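Side-chain contacts in arginyl-trna synthetase (Thermus thermophilus, PDB 1IQ0), which probably attaches L-arginine to tRNA(Arg) at the expense of ATP, releasing AMP and diphosphate: residues Leu510-Ala515 with Ala529-Asp534; Arg93-Phe98 with Leu577-Asp582. One frame throughout, in Å; residues are numbered along the deposited sequence.

Interaction 1 (Leu510-Ala515 with Ala529-Asp534); sequences LDFEEA and AQYLLD
Tyr531 reaches from its helix to Asp511, Phe512 and Ala515, and nearly everything that passes between 510-515 and 529-534 runs through this one side chain. Start at its CB, which packs on the methyl of Ala515, with 3.6 Å between Tyr531 CB and Ala515 CB; the same methyl also lies by CG, oblique to the ring. With CG anti to the backbone N (chi1 169°), the ring is carried out along the first turn of the facing helix. Its two sides then meet different residues: Tyr531 CE1 sits 3.8 Å from Asp511 CB, Tyr531 CE2 3.5 Å from Phe512 CD1, and CD2 lies in the plane of the Phe512 ring, at its edge. The Phe512 and Tyr531 rings are oblique, their planes at 44°, neither stacked nor edge-to-face. Over one face of the tyrosine comes backbone: Phe512 CA makes a CH-pi contact 3.9 Å from the Tyr531 ring centroid. Asp511 O stands over the same face, offset toward the rim. That carbonyl also accepts the helical bond from Ala515 N. At the tip, Tyr531 OH is 3.4 Å from Phe512 N, but the angle is too poor for a hydrogen bond; the hydroxyl bonds instead to Asp508 O, just upstream. The phenol is thus held at its tip as well as along its sides. Asp511 turns its carboxylate to Arg27 and Arg3, in salt bridges toward the N-terminal part of the chain. The pair belongs to the helical DALR anticodon-binding domain, where helices 512-522 and 525-544 follow one another directly; Phe512 continues onto Thr576 and Thr579 of helix 562-583, Leu532 packs on Leu577 and Leu581 of that helix, and Ala529 touches Phe444 and Lys448 of helix 430-448.

Interaction 2 (Arg93-Phe98 with Leu577-Asp582); sequences RPKAPF and LATGLD
Neither Lys95 nor Thr579, the two residues that meet here, has a flat group, so no face or edge takes part between them; the ring beside them is Phe512 of helix 512-522, which both side chains touch. Lys95 and Thr579 reach toward each other tip to tip. The lysine chain bends at chi2 and chi3 (61° and 62°), then extends at its last torsion to bring the ammonium to the helix. Lys95 NZ donates a short hydrogen bond of 2.6 Å to Thr579 OG1. Carbon contact is slight: Lys95 CE stays 4.0 Å from Thr579 CB. The hydroxyl in turn bonds to Arg575 O, one helical turn back, and Lys95 NZ makes a weak hydrogen bond to that same carbonyl. Were Lys95 cut back to an alanine, Thr579 OG1 would probably lose its donor from the 93-98 loop, and the polar tie to the helix would go with it. A donor that is presumably charged thus meets a neutral hydroxyl and a backbone carbonyl, with no carboxylate in the contact: as the hydroxyl proton is used on Arg575 O, OG1 acts as acceptor toward the lysine, and the carbonyl probably strengthens it in that role.

In the fold
From the N terminus, the chain leaves helix 84-92 through 93-98 and does not close interaction 2 until helix 562-583, nearly 480 residues on. Nested within that loop, interaction 1 closes a short one, 13 residues between 510-515 and 529-534. The long closure joins a loop at the start of the class I catalytic region to the C-terminal anticodon-binding helices; the short one stays among those helices. With centres about 11 Å apart, the two meet directly: Leu532 CD1 packs 3.6 Å from Gly580 C, Glu513 and Arg93 form a long, weak ion pair, and Glu513 also touches Phe98. Helix 512-522 borders the 93-98 side through Glu513; Leu532 of helix 525-544 meets the 577-582 side.

Interaction 1 (Leu510-Ala515 with Ala529-Asp534)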
ATOM      1  N   LEU A 510      -0.098 -12.226 -18.940  1.00 23.23           N
ATOM      2  CA  LEU A 510      -0.238 -13.378 -18.057  1.00 24.85           C
ATOM      3  C   LEU A 510       0.492 -13.192 -16.728  1.00 22.20           C
ATOM      4  O   LEU A 510       0.314 -13.992 -15.814  1.00 23.71           O
ATOM      5  CB  LEU A 510       0.277 -14.660 -18.727  1.00 25.36           C
ATOM      6  CG  LEU A 510      -0.394 -15.181 -20.006  1.00 27.02           C
ATOM      7  CD1 LEU A 510      -0.007 -16.638 -20.198  1.00 30.31           C
ATOM      8  CD2 LEU A 510      -1.894 -15.074 -19.915  1.00 23.97           C
ATOM      9  N   ASP A 511       1.298 -12.140 -16.624  1.00 25.82           N
ATOM     10  CA  ASP A 511       2.049 -11.872 -15.401  1.00 24.66           C
ATOM     11  C   ASP A 511       1.353 -10.920 -14.439  1.00 26.33           C
ATOM     12  O   ASP A 511       1.843 -10.682 -13.338  1.00 28.74           O
ATOM     13  CB  ASP A 511       3.429 -11.306 -15.736  1.00 21.80           C
ATOM     14  CG  ASP A 511       4.284 -12.284 -16.491  1.00 25.89           C
ATOM     15  OD1 ASP A 511       4.175 -13.496 -16.219  1.00 28.14           O
ATOM     16  OD2 ASP A 511       5.079 -11.850 -17.345  1.00 25.63           O
ATOM     17  N   PHE A 512       0.212 -10.380 -14.848  1.00 18.84           N
ATOM     18  CA  PHE A 512      -0.525  -9.437 -14.018  1.00 20.57           C
ATOM     19  C   PHE A 512      -0.971  -9.961 -12.649  1.00 21.30           C
ATOM     20  O   PHE A 512      -0.740  -9.319 -11.623  1.00 21.66           O
ATOM     21  CB  PHE A 512      -1.752  -8.935 -14.768  1.00 20.44           C
ATOM     22  CG  PHE A 512      -2.668  -8.094 -13.926  1.00 21.50           C
ATOM     23  CD1 PHE A 512      -2.242  -6.868 -13.426  1.00 22.07           C
ATOM     24  CD2 PHE A 512      -3.952  -8.537 -13.617  1.00 22.33           C
ATOM     25  CE1 PHE A 512      -3.080  -6.093 -12.633  1.00 20.10           C
ATOM     26  CE2 PHE A 512      -4.799  -7.769 -12.821  1.00 19.28           C
ATOM     27  CZ  PHE A 512      -4.361  -6.546 -12.329  1.00 18.78           C
ATOM     28  N   GLU A 513      -1.627 -11.115 -12.637  1.00 24.52           N
ATOM     29  CA  GLU A 513      -2.115 -11.677 -11.391  1.00 27.26           C
ATOM     30  C   GLU A 513      -0.982 -12.005 -10.419  1.00 28.36           C
ATOM     31  O   GLU A 513      -1.129 -11.833  -9.210  1.00 32.62           O
ATOM     32  CB  GLU A 513      -2.994 -12.907 -11.677  1.00 30.28           C
ATOM     33  CG  GLU A 513      -4.237 -12.561 -12.513  1.00 35.82           C
ATOM     34  CD  GLU A 513      -5.300 -13.657 -12.517  1.00 44.34           C
ATOM     35  OE1 GLU A 513      -4.960 -14.831 -12.781  1.00 49.39           O
ATOM     36  OE2 GLU A 513      -6.482 -13.339 -12.263  1.00 45.86           O
ATOM     37  N   GLU A 514       0.153 -12.449 -10.941  1.00 25.88           N
ATOM     38  CA  GLU A 514       1.281 -12.767 -10.077  1.00 26.39           C
ATOM     39  C   GLU A 514       1.841 -11.495  -9.446  1.00 26.36           C
ATOM     40  O   GLU A 514       2.261 -11.500  -8.284  1.00 25.36           O
ATOM     41  CB  GLU A 514       2.383 -13.475 -10.866  1.00 34.06           C
ATOM     42  CG  GLU A 514       3.546 -13.964 -10.005  1.00 38.57           C
ATOM     43  CD  GLU A 514       3.105 -14.907  -8.891  1.00 44.91           C
ATOM     44  OE1 GLU A 514       2.299 -15.822  -9.165  1.00 44.17           O
ATOM     45  OE2 GLU A 514       3.570 -14.738  -7.742  1.00 43.54           O
ATOM     46  N   ALA A 515       1.860 -10.410 -10.214  1.00 24.89           N
ATOM     47  CA  ALA A 515       2.360  -9.143  -9.698  1.00 24.38           C
ATOM     48  C   ALA A 515       1.442  -8.680  -8.567  1.00 24.14           C
ATOM     49  O   ALA A 515       1.906  -8.166  -7.550  1.00 23.86           O
ATOM     50  CB  ALA A 515       2.398  -8.087 -10.810  1.00 15.49           C
ATOM     51  N   ALA A 529       3.434  -1.661  -9.275  1.00 19.27           N
ATOM     52  CA  ALA A 529       3.775  -0.440  -9.979  1.00 22.85           C
ATOM     53  C   ALA A 529       4.763  -0.754 -11.089  1.00 24.24           C
ATOM     54  O   ALA A 529       4.589  -0.316 -12.220  1.00 24.78           O
ATOM     55  CB  ALA A 529       4.377   0.576  -9.006  1.00 20.44           C
ATOM     56  N   GLN A 530       5.796  -1.523 -10.760  1.00 21.25           N
ATOM     57  CA  GLN A 530       6.811  -1.886 -11.736  1.00 22.49           C
ATOM     58  C   GLN A 530       6.201  -2.739 -12.854  1.00 20.56           C
ATOM     59  O   GLN A 530       6.542  -2.570 -14.020  1.00 20.42           O
ATOM     60  CB  GLN A 530       7.957  -2.635 -11.055  1.00 26.69           C
ATOM     61  CG  GLN A 530       9.118  -2.987 -11.977  1.00 34.46           C
ATOM     62  CD  GLN A 530       9.681  -1.771 -12.699  1.00 39.32           C
ATOM     63  OE1 GLN A 530      10.058  -0.776 -12.071  1.00 41.19           O
ATOM     64  NE2 GLN A 530       9.734  -1.845 -14.028  1.00 39.36           N
ATOM     65  N   TYR A 531       5.300  -3.652 -12.506  1.00 15.98           N
ATOM     66  CA  TYR A 531       4.662  -4.473 -13.528  1.00 16.07           C
ATOM     67  C   TYR A 531       3.900  -3.592 -14.521  1.00 19.60           C
ATOM     68  O   TYR A 531       3.905  -3.851 -15.727  1.00 20.50           O
ATOM     69  CB  TYR A 531       3.662  -5.463 -12.919  1.00 18.59           C
ATOM     70  CG  TYR A 531       2.804  -6.121 -13.980  1.00 16.99           C
ATOM     71  CD1 TYR A 531       3.335  -7.097 -14.830  1.00 18.02           C
ATOM     72  CD2 TYR A 531       1.482  -5.719 -14.190  1.00 17.49           C
ATOM     73  CE1 TYR A 531       2.570  -7.655 -15.867  1.00 16.57           C
ATOM     74  CE2 TYR A 531       0.708  -6.271 -15.228  1.00 22.09           C
ATOM     75  CZ  TYR A 531       1.265  -7.237 -16.061  1.00 20.87           C
ATOM     76  OH  TYR A 531       0.522  -7.785 -17.089  1.00 18.80           O
ATOM     77  N   LEU A 532       3.234  -2.563 -14.009  1.00 18.06           N
ATOM     78  CA  LEU A 532       2.459  -1.673 -14.865  1.00 18.18           C
ATOM     79  C   LEU A 532       3.350  -0.890 -15.823  1.00 19.49           C
ATOM     80  O   LEU A 532       2.958  -0.626 -16.956  1.00 17.85           O
ATOM     81  CB  LEU A 532       1.611  -0.723 -14.018  1.00 24.16           C
ATOM     82  CG  LEU A 532       0.493  -1.401 -13.212  1.00 22.46           C
ATOM     83  CD1 LEU A 532      -0.303  -0.338 -12.460  1.00 25.16           C
ATOM     84  CD2 LEU A 532      -0.427  -2.190 -14.142  1.00 20.20           C
ATOM     85  N   LEU A 533       4.543  -0.517 -15.369  1.00 21.84           N
ATOM     86  CA  LEU A 533       5.481   0.197 -16.224  1.00 24.06           C
ATOM     87  C   LEU A 533       5.890  -0.747 -17.351  1.00 27.20           C
ATOM     88  O   LEU A 533       5.901  -0.361 -18.522  1.00 28.89           O
ATOM     89  CB  LEU A 533       6.726   0.622 -15.437  1.00 20.65           C
ATOM     90  CG  LEU A 533       6.584   1.878 -14.572  1.00 25.29           C
ATOM     91  CD1 LEU A 533       7.878   2.145 -13.811  1.00 22.09           C
ATOM     92  CD2 LEU A 533       6.253   3.065 -15.468  1.00 23.73           C
ATOM     93  N   ASP A 534       6.220  -1.987 -16.990  1.00 26.13           N
ATOM     94  CA  ASP A 534       6.621  -2.982 -17.974  1.00 24.75           C
ATOM     95  C   ASP A 534       5.509  -3.285 -18.981  1.00 24.24           C
ATOM     96  O   ASP A 534       5.768  -3.420 -20.174  1.00 24.52           O
ATOM     97  CB  ASP A 534       7.045  -4.282 -17.283  1.00 27.71           C
ATOM     98  CG  ASP A 534       8.277  -4.109 -16.404  1.00 30.33           C
ATOM     99  OD1 ASP A 534       9.080  -3.190 -16.665  1.00 34.79           O
ATOM    100  OD2 ASP A 534       8.458  -4.906 -15.463  1.00 34.21           O
TER

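Interaction 2 (Arg93-Phe98 with Leu577-Asp582)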
ATOM      1  N   ARG A  93      -8.967 -13.938 -21.229  1.00 41.60           N
ATOM      2  CA  ARG A  93      -9.903 -14.138 -20.123  1.00 45.53           C
ATOM      3  C   ARG A  93      -9.952 -12.912 -19.206  1.00 46.58           C
ATOM      4  O   ARG A  93      -8.914 -12.347 -18.853  1.00 47.33           O
ATOM      5  CB  ARG A  93      -9.492 -15.374 -19.310  1.00 63.55           C
ATOM      6  CG  ARG A  93     -10.397 -15.681 -18.124  1.00 68.97           C
ATOM      7  CD  ARG A  93      -9.973 -16.956 -17.392  1.00 70.45           C
ATOM      8  NE  ARG A  93      -8.691 -16.823 -16.701  1.00 70.13           N
ATOM      9  CZ  ARG A  93      -8.458 -15.975 -15.701  1.00 70.87           C
ATOM     10  NH1 ARG A  93      -9.421 -15.174 -15.266  1.00 69.98           N
ATOM     11  NH2 ARG A  93      -7.262 -15.932 -15.127  1.00 67.98           N
ATOM     12  N   PRO A  94     -11.162 -12.480 -18.810  1.00 66.49           N
ATOM     13  CA  PRO A  94     -11.309 -11.312 -17.929  1.00 65.91           C
ATOM     14  C   PRO A  94     -10.751 -11.562 -16.526  1.00 65.68           C
ATOM     15  O   PRO A  94     -11.014 -12.603 -15.919  1.00 64.58           O
ATOM     16  CB  PRO A  94     -12.816 -11.080 -17.918  1.00 55.97           C
ATOM     17  CG  PRO A  94     -13.363 -12.477 -18.053  1.00 58.11           C
ATOM     18  CD  PRO A  94     -12.478 -13.059 -19.137  1.00 57.93           C
ATOM     19  N   LYS A  95      -9.981 -10.603 -16.019  1.00 56.32           N
ATOM     20  CA  LYS A  95      -9.384 -10.717 -14.691  1.00 57.71           C
ATOM     21  C   LYS A  95     -10.152  -9.907 -13.642  1.00 56.87           C
ATOM     22  O   LYS A  95     -10.351  -8.698 -13.789  1.00 57.00           O
ATOM     23  CB  LYS A  95      -7.912 -10.273 -14.728  1.00 49.90           C
ATOM     24  CG  LYS A  95      -7.467  -9.583 -16.026  1.00 52.12           C
ATOM     25  CD  LYS A  95      -8.256  -8.299 -16.308  1.00 49.79           C
ATOM     26  CE  LYS A  95      -8.055  -7.261 -15.216  1.00 47.20           C
ATOM     27  NZ  LYS A  95      -9.067  -6.169 -15.289  1.00 41.27           N
ATOM     28  N   ALA A  96     -10.579 -10.584 -12.581  1.00 51.58           N
ATOM     29  CA  ALA A  96     -11.334  -9.938 -11.514  1.00 46.87           C
ATOM     30  C   ALA A  96     -10.783 -10.332 -10.143  1.00 46.15           C
ATOM     31  O   ALA A  96      -9.942 -11.235 -10.038  1.00 43.31           O
ATOM     32  CB  ALA A  96     -12.808 -10.326 -11.618  1.00 51.41           C
ATOM     33  N   PRO A  97     -11.242  -9.651  -9.073  1.00 49.67           N
ATOM     34  CA  PRO A  97     -10.775  -9.960  -7.717  1.00 47.29           C
ATOM     35  C   PRO A  97     -10.889 -11.454  -7.414  1.00 45.65           C
ATOM     36  O   PRO A  97     -11.814 -12.125  -7.874  1.00 42.88           O
ATOM     37  CB  PRO A  97     -11.695  -9.115  -6.837  1.00 42.81           C
ATOM     38  CG  PRO A  97     -11.930  -7.896  -7.686  1.00 42.45           C
ATOM     39  CD  PRO A  97     -12.172  -8.501  -9.060  1.00 42.87           C
ATOM     40  N   PHE A  98      -9.939 -11.966  -6.640  1.00 37.23           N
ATOM     41  CA  PHE A  98      -9.911 -13.373  -6.274  1.00 35.84           C
ATOM     42  C   PHE A  98     -10.969 -13.710  -5.223  1.00 36.47           C
ATOM     43  O   PHE A  98     -11.584 -12.816  -4.642  1.00 36.93           O
ATOM     44  CB  PHE A  98      -8.519 -13.735  -5.762  1.00 40.30           C
ATOM     45  CG  PHE A  98      -7.433 -13.507  -6.771  1.00 41.67           C
ATOM     46  CD1 PHE A  98      -7.022 -12.221  -7.090  1.00 40.32           C
ATOM     47  CD2 PHE A  98      -6.848 -14.581  -7.435  1.00 43.25           C
ATOM     48  CE1 PHE A  98      -6.046 -12.002  -8.058  1.00 40.55           C
ATOM     49  CE2 PHE A  98      -5.871 -14.375  -8.405  1.00 42.53           C
ATOM     50  CZ  PHE A  98      -5.469 -13.081  -8.718  1.00 41.32           C
ATOM     51  N   LEU A 577      -4.634  -2.497 -17.389  1.00 21.57           N
ATOM     52  CA  LEU A 577      -4.030  -1.252 -16.942  1.00 23.25           C
ATOM     53  C   LEU A 577      -5.007  -0.467 -16.061  1.00 24.03           C
ATOM     54  O   LEU A 577      -4.599   0.133 -15.065  1.00 24.44           O
ATOM     55  CB  LEU A 577      -3.602  -0.403 -18.135  1.00 16.81           C
ATOM     56  CG  LEU A 577      -2.423  -0.946 -18.941  1.00 17.32           C
ATOM     57  CD1 LEU A 577      -2.076   0.048 -20.034  1.00 16.24           C
ATOM     58  CD2 LEU A 577      -1.211  -1.176 -18.012  1.00 14.73           C
ATOM     59  N   ALA A 578      -6.293  -0.481 -16.419  1.00 19.32           N
ATOM     60  CA  ALA A 578      -7.312   0.234 -15.644  1.00 20.95           C
ATOM     61  C   ALA A 578      -7.427  -0.359 -14.242  1.00 21.83           C
ATOM     62  O   ALA A 578      -7.463   0.368 -13.254  1.00 23.01           O
ATOM     63  CB  ALA A 578      -8.682   0.165 -16.352  1.00 14.86           C
ATOM     64  N   THR A 579      -7.486  -1.685 -14.168  1.00 19.11           N
ATOM     65  CA  THR A 579      -7.586  -2.386 -12.893  1.00 20.28           C
ATOM     66  C   THR A 579      -6.320  -2.173 -12.062  1.00 20.85           C
ATOM     67  O   THR A 579      -6.396  -1.826 -10.885  1.00 22.10           O
ATOM     68  CB  THR A 579      -7.822  -3.894 -13.124  1.00 22.51           C
ATOM     69  OG1 THR A 579      -9.109  -4.070 -13.730  1.00 20.67           O
ATOM     70  CG2 THR A 579      -7.776  -4.672 -11.801  1.00 21.24           C
ATOM     71  N   GLY A 580      -5.158  -2.370 -12.683  1.00 21.65           N
ATOM     72  CA  GLY A 580      -3.900  -2.172 -11.981  1.00 21.67           C
ATOM     73  C   GLY A 580      -3.775  -0.757 -11.433  1.00 21.70           C
ATOM     74  O   GLY A 580      -3.442  -0.558 -10.267  1.00 21.24           O
ATOM     75  N   LEU A 581      -4.048   0.231 -12.274  1.00 25.91           N
ATOM     76  CA  LEU A 581      -3.971   1.633 -11.870  1.00 27.57           C
ATOM     77  C   LEU A 581      -4.862   1.908 -10.659  1.00 27.96           C
ATOM     78  O   LEU A 581      -4.464   2.591  -9.716  1.00 28.37           O
ATOM     79  CB  LEU A 581      -4.391   2.522 -13.042  1.00 21.23           C
ATOM     80  CG  LEU A 581      -3.343   3.405 -13.737  1.00 25.17           C
ATOM     81  CD1 LEU A 581      -1.924   2.978 -13.411  1.00 18.07           C
ATOM     82  CD2 LEU A 581      -3.606   3.366 -15.228  1.00 20.99           C
ATOM     83  N   ASP A 582      -6.069   1.358 -10.695  1.00 21.87           N
ATOM     84  CA  ASP A 582      -7.031   1.530  -9.624  1.00 22.44           C
ATOM     85  C   ASP A 582      -6.521   1.001  -8.281  1.00 24.24           C
ATOM     86  O   ASP A 582      -6.801   1.582  -7.234  1.00 23.60           O
ATOM     87  CB  ASP A 582      -8.340   0.825  -9.982  1.00 22.41           C
ATOM     88  CG  ASP A 582      -9.397   0.993  -8.907  1.00 28.11           C
ATOM     89  OD1 ASP A 582      -9.905   2.124  -8.756  1.00 32.00           O
ATOM     90  OD2 ASP A 582      -9.712  -0.004  -8.213  1.00 26.84           O
TER